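Local coordinates for protein Pcdhgc3 (PDB 4ZI8) that probably mediates calcium-dependent cell adhesion as a clustered protocadherin and may help establish specific neuronal connections in the brain, at residues 135-146 with 184-195. Sequence-based numbering, arbitrary orientation.
Sequences SEALAPGTRFPL and AELVLERALDWE. With CA (calcium ion), chain R; CA (calcium ion), chain Q.
Ala184 accepts the backbone N-H of Leu146 at its carbonyl, where strand 182-188 begins its antiparallel pairing with strand 143-145. The Glu185 side chain crosses that of Arg143 at a slant. Glu185 OE2 makes a salt bridge of 2.8 Å to Arg143 NH1, while OE1 lies above one guanidinium face, offset toward its rim. The two planes are 52° apart, so the groups do not meet flat. Gln175 also bonds to this OE2. An alanine in place of Glu185 would probably cost the Arg143 guanidinium this charge partner and let it swing toward solvent. Leu186 exchanges two backbone bonds with Phe144, and Leu186 CG packs 3.8 Å from Leu146 CD1. Val187 lies alongside the Arg143 chain, pointing the same way. Leu188 N bonds to Thr142 O at 2.9 Å, almost straight (176°), and its O takes Gly141 N. Leu188 CG stands anti to the backbone N (chi1 -176°), and Leu188 CD2 lies 3.6 Å from Leu138 O, while CB meets the edge of the Phe144 ring. Beyond the strand, a water joins Leu192 N to Leu138 O. Trp194 N donates 2.8 Å to Glu136 OE1 from above the carboxylate plane. Glu136 OE1 also binds one calcium at 2.3 Å; Asp193 OD1 and Glu195 OE1 are further ligands of that ion. Glu136 and Glu195 bridge it to a second calcium with their other oxygens. Asp226, Ala227, Asp229 and Asp262 complete the protein ligands of the pair. The strands belong to the second cadherin repeat's beta sandwich, and the far end supplies the calcium site at the junction with the third, as is characteristic of cadherins.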
ATOM      1  N   SER B 135       3.510   0.173  -5.110  1.00 29.54           N
ATOM      2  CA  SER B 135       4.690  -0.710  -5.047  1.00 28.60           C
ATOM      3  C   SER B 135       4.590  -1.842  -6.033  1.00 27.51           C
ATOM      4  O   SER B 135       3.517  -2.412  -6.214  1.00 27.42           O
ATOM      5  CB  SER B 135       4.871  -1.289  -3.647  1.00 30.87           C
ATOM      6  OG  SER B 135       5.903  -2.284  -3.629  1.00 31.63           O
ATOM      7  N   GLU B 136       5.713  -2.210  -6.653  1.00 30.21           N
ATOM      8  CA  GLU B 136       5.707  -3.329  -7.581  1.00 28.25           C
ATOM      9  C   GLU B 136       5.506  -4.621  -6.817  1.00 33.92           C
ATOM     10  O   GLU B 136       5.293  -5.668  -7.420  1.00 35.92           O
ATOM     11  CB  GLU B 136       7.004  -3.414  -8.395  1.00 29.51           C
ATOM     12  CG  GLU B 136       8.263  -3.494  -7.537  1.00 27.57           C
ATOM     13  CD  GLU B 136       9.511  -3.733  -8.359  1.00 29.78           C
ATOM     14  OE1 GLU B 136       9.421  -4.263  -9.491  1.00 32.45           O
ATOM     15  OE2 GLU B 136      10.578  -3.368  -7.874  1.00 29.38           O
ATOM     16  N   ALA B 137       5.578  -4.547  -5.493  1.00 34.46           N
ATOM     17  CA  ALA B 137       5.431  -5.732  -4.656  1.00 34.83           C
ATOM     18  C   ALA B 137       3.975  -6.016  -4.288  1.00 35.94           C
ATOM     19  O   ALA B 137       3.705  -6.976  -3.570  1.00 38.21           O
ATOM     20  CB  ALA B 137       6.264  -5.575  -3.394  1.00 35.01           C
ATOM     21  N   LEU B 138       3.036  -5.197  -4.753  1.00 31.81           N
ATOM     22  CA  LEU B 138       1.622  -5.413  -4.409  1.00 33.46           C
ATOM     23  C   LEU B 138       1.048  -6.571  -5.211  1.00 33.35           C
ATOM     24  O   LEU B 138       1.408  -6.780  -6.366  1.00 33.39           O
ATOM     25  CB  LEU B 138       0.781  -4.163  -4.639  1.00 31.31           C
ATOM     26  CG  LEU B 138       1.056  -2.986  -3.699  1.00 32.97           C
ATOM     27  CD1 LEU B 138      -0.195  -2.114  -3.514  1.00 32.24           C
ATOM     28  CD2 LEU B 138       1.616  -3.430  -2.370  1.00 36.50           C
ATOM     29  N   ALA B 139       0.162  -7.333  -4.594  1.00 33.85           N
ATOM     30  CA  ALA B 139      -0.327  -8.528  -5.250  1.00 36.35           C
ATOM     31  C   ALA B 139      -1.448  -8.202  -6.210  1.00 33.31           C
ATOM     32  O   ALA B 139      -2.289  -7.350  -5.937  1.00 34.84           O
ATOM     33  CB  ALA B 139      -0.791  -9.554  -4.222  1.00 40.90           C
ATOM     34  N   PRO B 140      -1.454  -8.880  -7.361  1.00 34.14           N
ATOM     35  CA  PRO B 140      -2.623  -8.851  -8.228  1.00 29.13           C
ATOM     36  C   PRO B 140      -3.876  -9.127  -7.420  1.00 34.54           C
ATOM     37  O   PRO B 140      -3.877 -10.065  -6.608  1.00 35.13           O
ATOM     38  CB  PRO B 140      -2.357  -9.975  -9.221  1.00 29.16           C
ATOM     39  CG  PRO B 140      -0.863 -10.095  -9.261  1.00 29.36           C
ATOM     40  CD  PRO B 140      -0.386  -9.755  -7.880  1.00 30.61           C
ATOM     41  N   GLY B 141      -4.913  -8.329  -7.642  1.00 33.72           N
ATOM     42  CA  GLY B 141      -6.173  -8.516  -6.949  1.00 34.38           C
ATOM     43  C   GLY B 141      -6.433  -7.294  -6.106  1.00 37.01           C
ATOM     44  O   GLY B 141      -7.564  -7.012  -5.692  1.00 35.74           O
ATOM     45  N   THR B 142      -5.361  -6.556  -5.864  1.00 32.02           N
ATOM     46  CA  THR B 142      -5.447  -5.304  -5.134  1.00 30.96           C
ATOM     47  C   THR B 142      -6.262  -4.290  -5.939  1.00 28.47           C
ATOM     48  O   THR B 142      -6.169  -4.215  -7.179  1.00 27.65           O
ATOM     49  CB  THR B 142      -4.028  -4.777  -4.820  1.00 33.18           C
ATOM     50  OG1 THR B 142      -3.332  -5.756  -4.053  1.00 34.37           O
ATOM     51  CG2 THR B 142      -4.067  -3.493  -4.029  1.00 39.49           C
ATOM     52  N   ARG B 143      -7.094  -3.528  -5.249  1.00 27.72           N
ATOM     53  CA  ARG B 143      -7.955  -2.569  -5.946  1.00 26.04           C
ATOM     54  C   ARG B 143      -7.652  -1.144  -5.498  1.00 26.96           C
ATOM     55  O   ARG B 143      -7.231  -0.910  -4.366  1.00 32.00           O
ATOM     56  CB  ARG B 143      -9.424  -2.938  -5.723  1.00 31.77           C
ATOM     57  CG  ARG B 143      -9.722  -4.351  -6.205  1.00 39.84           C
ATOM     58  CD  ARG B 143     -11.187  -4.700  -6.173  1.00 54.32           C
ATOM     59  NE  ARG B 143     -11.680  -4.834  -4.813  1.00 68.49           N
ATOM     60  CZ  ARG B 143     -12.956  -5.029  -4.504  1.00 79.52           C
ATOM     61  NH1 ARG B 143     -13.869  -5.112  -5.469  1.00 81.62           N
ATOM     62  NH2 ARG B 143     -13.318  -5.137  -3.230  1.00 84.81           N
ATOM     63  N   PHE B 144      -7.832  -0.199  -6.409  1.00 25.85           N
ATOM     64  CA  PHE B 144      -7.512   1.193  -6.176  1.00 26.82           C
ATOM     65  C   PHE B 144      -8.697   2.014  -6.610  1.00 28.44           C
ATOM     66  O   PHE B 144      -9.027   2.022  -7.779  1.00 29.61           O
ATOM     67  CB  PHE B 144      -6.272   1.595  -6.961  1.00 23.83           C
ATOM     68  CG  PHE B 144      -5.102   0.697  -6.711  1.00 27.59           C
ATOM     69  CD1 PHE B 144      -4.970  -0.497  -7.399  1.00 26.03           C
ATOM     70  CD2 PHE B 144      -4.150   1.032  -5.760  1.00 31.07           C
ATOM     71  CE1 PHE B 144      -3.894  -1.352  -7.151  1.00 32.32           C
ATOM     72  CE2 PHE B 144      -3.077   0.198  -5.510  1.00 35.28           C
ATOM     73  CZ  PHE B 144      -2.946  -0.997  -6.212  1.00 33.20           C
ATOM     74  N   PRO B 145      -9.360   2.681  -5.673  1.00 32.13           N
ATOM     75  CA  PRO B 145     -10.499   3.518  -6.072  1.00 29.54           C
ATOM     76  C   PRO B 145     -10.026   4.751  -6.841  1.00 27.65           C
ATOM     77  O   PRO B 145      -8.986   5.334  -6.531  1.00 28.02           O
ATOM     78  CB  PRO B 145     -11.141   3.911  -4.745  1.00 27.69           C
ATOM     79  CG  PRO B 145     -10.571   2.978  -3.726  1.00 36.61           C
ATOM     80  CD  PRO B 145      -9.192   2.606  -4.215  1.00 34.63           C
ATOM     81  N   LEU B 146     -10.783   5.117  -7.860  1.00 26.08           N
ATOM     82  CA  LEU B 146     -10.485   6.275  -8.685  1.00 26.43           C
ATOM     83  C   LEU B 146     -11.491   7.400  -8.397  1.00 31.71           C
ATOM     84  O   LEU B 146     -12.571   7.130  -7.864  1.00 27.21           O
ATOM     85  CB  LEU B 146     -10.529   5.880 -10.152  1.00 22.53           C
ATOM     86  CG  LEU B 146      -9.540   4.774 -10.538  1.00 25.93           C
ATOM     87  CD1 LEU B 146      -9.700   4.397 -11.999  1.00 26.06           C
ATOM     88  CD2 LEU B 146      -8.116   5.209 -10.229  1.00 25.14           C
ATOM     89  N   ALA B 184     -15.431   3.980 -10.363  1.00 30.33           N
ATOM     90  CA  ALA B 184     -14.594   2.943 -10.911  1.00 27.20           C
ATOM     91  C   ALA B 184     -13.440   2.615  -9.937  1.00 31.23           C
ATOM     92  O   ALA B 184     -13.058   3.448  -9.107  1.00 30.14           O
ATOM     93  CB  ALA B 184     -14.061   3.380 -12.252  1.00 27.71           C
ATOM     94  N   GLU B 185     -12.907   1.404 -10.024  1.00 27.84           N
ATOM     95  CA  GLU B 185     -11.659   1.087  -9.332  1.00 26.22           C
ATOM     96  C   GLU B 185     -10.765   0.332 -10.273  1.00 25.01           C
ATOM     97  O   GLU B 185     -11.240  -0.470 -11.073  1.00 29.87           O
ATOM     98  CB  GLU B 185     -11.913   0.280  -8.061  1.00 34.41           C
ATOM     99  CG  GLU B 185     -12.663  -1.023  -8.274  1.00 43.55           C
ATOM    100  CD  GLU B 185     -13.061  -1.697  -6.960  1.00 53.78           C
ATOM    101  OE1 GLU B 185     -12.766  -1.133  -5.881  1.00 53.12           O
ATOM    102  OE2 GLU B 185     -13.685  -2.784  -7.012  1.00 61.36           O
ATOM    103  N   LEU B 186      -9.470   0.608 -10.225  1.00 26.60           N
ATOM    104  CA  LEU B 186      -8.525  -0.253 -10.917  1.00 27.67           C
ATOM    105  C   LEU B 186      -8.422  -1.558 -10.178  1.00 27.46           C
ATOM    106  O   LEU B 186      -8.478  -1.587  -8.953  1.00 31.07           O
ATOM    107  CB  LEU B 186      -7.136   0.358 -10.994  1.00 26.86           C
ATOM    108  CG  LEU B 186      -6.999   1.694 -11.681  1.00 27.72           C
ATOM    109  CD1 LEU B 186      -5.555   2.085 -11.486  1.00 31.09           C
ATOM    110  CD2 LEU B 186      -7.331   1.577 -13.146  1.00 26.36           C
ATOM    111  N   VAL B 187      -8.256  -2.643 -10.919  1.00 27.94           N
ATOM    112  CA  VAL B 187      -7.931  -3.911 -10.305  1.00 23.19           C
ATOM    113  C   VAL B 187      -6.605  -4.351 -10.869  1.00 28.22           C
ATOM    114  O   VAL B 187      -6.464  -4.487 -12.092  1.00 28.54           O
ATOM    115  CB  VAL B 187      -8.983  -4.976 -10.587  1.00 24.05           C
ATOM    116  CG1 VAL B 187      -8.549  -6.310  -9.980  1.00 24.53           C
ATOM    117  CG2 VAL B 187     -10.337  -4.519 -10.053  1.00 22.04           C
ATOM    118  N   LEU B 188      -5.637  -4.594  -9.992  1.00 27.06           N
ATOM    119  CA  LEU B 188      -4.306  -4.991 -10.456  1.00 25.10           C
ATOM    120  C   LEU B 188      -4.366  -6.439 -10.920  1.00 27.33           C
ATOM    121  O   LEU B 188      -4.586  -7.344 -10.117  1.00 30.27           O
ATOM    122  CB  LEU B 188      -3.282  -4.795  -9.351  1.00 24.31           C
ATOM    123  CG  LEU B 188      -1.837  -5.088  -9.767  1.00 26.65           C
ATOM    124  CD1 LEU B 188      -1.348  -4.020 -10.758  1.00 25.60           C
ATOM    125  CD2 LEU B 188      -0.948  -5.160  -8.537  1.00 27.63           C
ATOM    126  N   GLU B 189      -4.204  -6.646 -12.227  1.00 30.40           N
ATOM    127  CA  GLU B 189      -4.380  -7.961 -12.845  1.00 31.95           C
ATOM    128  C   GLU B 189      -3.054  -8.671 -13.098  1.00 35.20           C
ATOM    129  O   GLU B 189      -2.981  -9.890 -13.023  1.00 34.55           O
ATOM    130  CB  GLU B 189      -5.137  -7.828 -14.165  1.00 34.50           C
ATOM    131  CG  GLU B 189      -6.496  -7.260 -14.005  1.00 42.56           C
ATOM    132  CD  GLU B 189      -7.544  -8.295 -14.213  1.00 53.67           C
ATOM    133  OE1 GLU B 189      -7.263  -9.260 -14.953  1.00 61.75           O
ATOM    134  OE2 GLU B 189      -8.640  -8.158 -13.633  1.00 53.67           O
ATOM    135  N   ARG B 190      -2.020  -7.895 -13.419  1.00 31.54           N
ATOM    136  CA  ARG B 190      -0.665  -8.403 -13.574  1.00 33.97           C
ATOM    137  C   ARG B 190       0.252  -7.525 -12.737  1.00 31.77           C
ATOM    138  O   ARG B 190       0.105  -6.310 -12.725  1.00 35.45           O
ATOM    139  CB  ARG B 190      -0.250  -8.414 -15.056  1.00 38.66           C
ATOM    140  CG  ARG B 190      -1.294  -9.112 -15.974  1.00 41.41           C
ATOM    141  CD  ARG B 190      -0.897  -9.212 -17.456  1.00 42.88           C
ATOM    142  NE  ARG B 190       0.491  -9.638 -17.685  1.00 44.68           N
ATOM    143  CZ  ARG B 190       1.456  -8.824 -18.086  1.00 44.31           C
ATOM    144  NH1 ARG B 190       1.199  -7.544 -18.302  1.00 43.75           N
ATOM    145  NH2 ARG B 190       2.669  -9.285 -18.283  1.00 47.49           N
ATOM    146  N   ALA B 191       1.168  -8.140 -12.014  1.00 31.06           N
ATOM    147  CA  ALA B 191       2.121  -7.420 -11.168  1.00 33.03           C
ATOM    148  C   ALA B 191       2.842  -6.311 -11.915  1.00 30.73           C
ATOM    149  O   ALA B 191       3.189  -6.476 -13.092  1.00 31.28           O
ATOM    150  CB  ALA B 191       3.133  -8.378 -10.603  1.00 33.60           C
ATOM    151  N   LEU B 192       3.040  -5.179 -11.240  1.00 30.23           N
ATOM    152  CA  LEU B 192       3.884  -4.115 -11.768  1.00 30.21           C
ATOM    153  C   LEU B 192       5.338  -4.540 -11.637  1.00 31.51           C
ATOM    154  O   LEU B 192       5.660  -5.428 -10.844  1.00 29.52           O
ATOM    155  CB  LEU B 192       3.658  -2.800 -11.025  1.00 28.61           C
ATOM    156  CG  LEU B 192       2.234  -2.259 -11.047  1.00 26.70           C
ATOM    157  CD1 LEU B 192       2.132  -1.069 -10.111  1.00 27.19           C
ATOM    158  CD2 LEU B 192       1.856  -1.872 -12.468  1.00 25.85           C
ATOM    159  N   ASP B 193       6.216  -3.886 -12.392  1.00 28.64           N
ATOM    160  CA  ASP B 193       7.630  -4.209 -12.373  1.00 29.67           C
ATOM    161  C   ASP B 193       8.418  -2.939 -12.608  1.00 27.49           C
ATOM    162  O   ASP B 193       8.492  -2.468 -13.727  1.00 28.36           O
ATOM    163  CB  ASP B 193       7.980  -5.252 -13.422  1.00 32.90           C
ATOM    164  CG  ASP B 193       9.458  -5.646 -13.384  1.00 36.71           C
ATOM    165  OD1 ASP B 193      10.178  -5.249 -12.447  1.00 40.35           O
ATOM    166  OD2 ASP B 193       9.911  -6.369 -14.286  1.00 37.73           O
ATOM    167  N   TRP B 194       9.013  -2.388 -11.540  1.00 28.60           N
ATOM    168  CA  TRP B 194       9.721  -1.114 -11.620  1.00 33.73           C
ATOM    169  C   TRP B 194      10.874  -1.168 -12.602  1.00 35.52           C
ATOM    170  O   TRP B 194      11.146  -0.169 -13.299  1.00 35.66           O
ATOM    171  CB  TRP B 194      10.264  -0.679 -10.248  1.00 32.58           C
ATOM    172  CG  TRP B 194      10.901   0.691 -10.298  1.00 37.32           C
ATOM    173  CD1 TRP B 194      10.302   1.895 -10.008  1.00 36.11           C
ATOM    174  CD2 TRP B 194      12.250   0.998 -10.679  1.00 42.22           C
ATOM    175  NE1 TRP B 194      11.203   2.923 -10.182  1.00 37.35           N
ATOM    176  CE2 TRP B 194      12.397   2.402 -10.602  1.00 41.53           C
ATOM    177  CE3 TRP B 194      13.342   0.222 -11.093  1.00 46.08           C
ATOM    178  CZ2 TRP B 194      13.591   3.043 -10.902  1.00 46.46           C
ATOM    179  CZ3 TRP B 194      14.537   0.859 -11.387  1.00 47.82           C
ATOM    180  CH2 TRP B 194      14.643   2.266 -11.303  1.00 48.00           C
ATOM    181  N   GLU B 195      11.531  -2.324 -12.646  1.00 33.46           N
ATOM    182  CA  GLU B 195      12.705  -2.489 -13.483  1.00 37.10           C
ATOM    183  C   GLU B 195      12.346  -2.391 -14.951  1.00 40.07           C
ATOM    184  O   GLU B 195      13.174  -1.993 -15.753  1.00 44.31           O
ATOM    185  CB  GLU B 195      13.405  -3.823 -13.202  1.00 36.59           C
ATOM    186  CG  GLU B 195      14.276  -3.826 -11.943  1.00 32.74           C
ATOM    187  CD  GLU B 195      13.471  -3.865 -10.657  1.00 33.88           C
ATOM    188  OE1 GLU B 195      12.341  -4.382 -10.686  1.00 35.69           O
ATOM    189  OE2 GLU B 195      13.958  -3.384  -9.607  1.00 33.19           O
TER
HETATM  190 CA    CA R 405      10.821  -5.913 -10.355  1.00 29.51          CA
HETATM  191 CA    CA Q 404      12.947  -3.657  -7.874  1.00 32.18          CA
HETATM  192  O   HOH W   1       2.615  -5.014  -8.604  1.00 37.20           O
HETATM  193  O   HOH W   2     -14.339   6.377 -10.184  1.00 37.37           O
HETATM  194  O   HOH W   3       9.399  -7.566 -10.881  1.00 36.87           O
HETATM  195  O   HOH W   4      12.645  -7.369 -11.084  1.00 30.27           O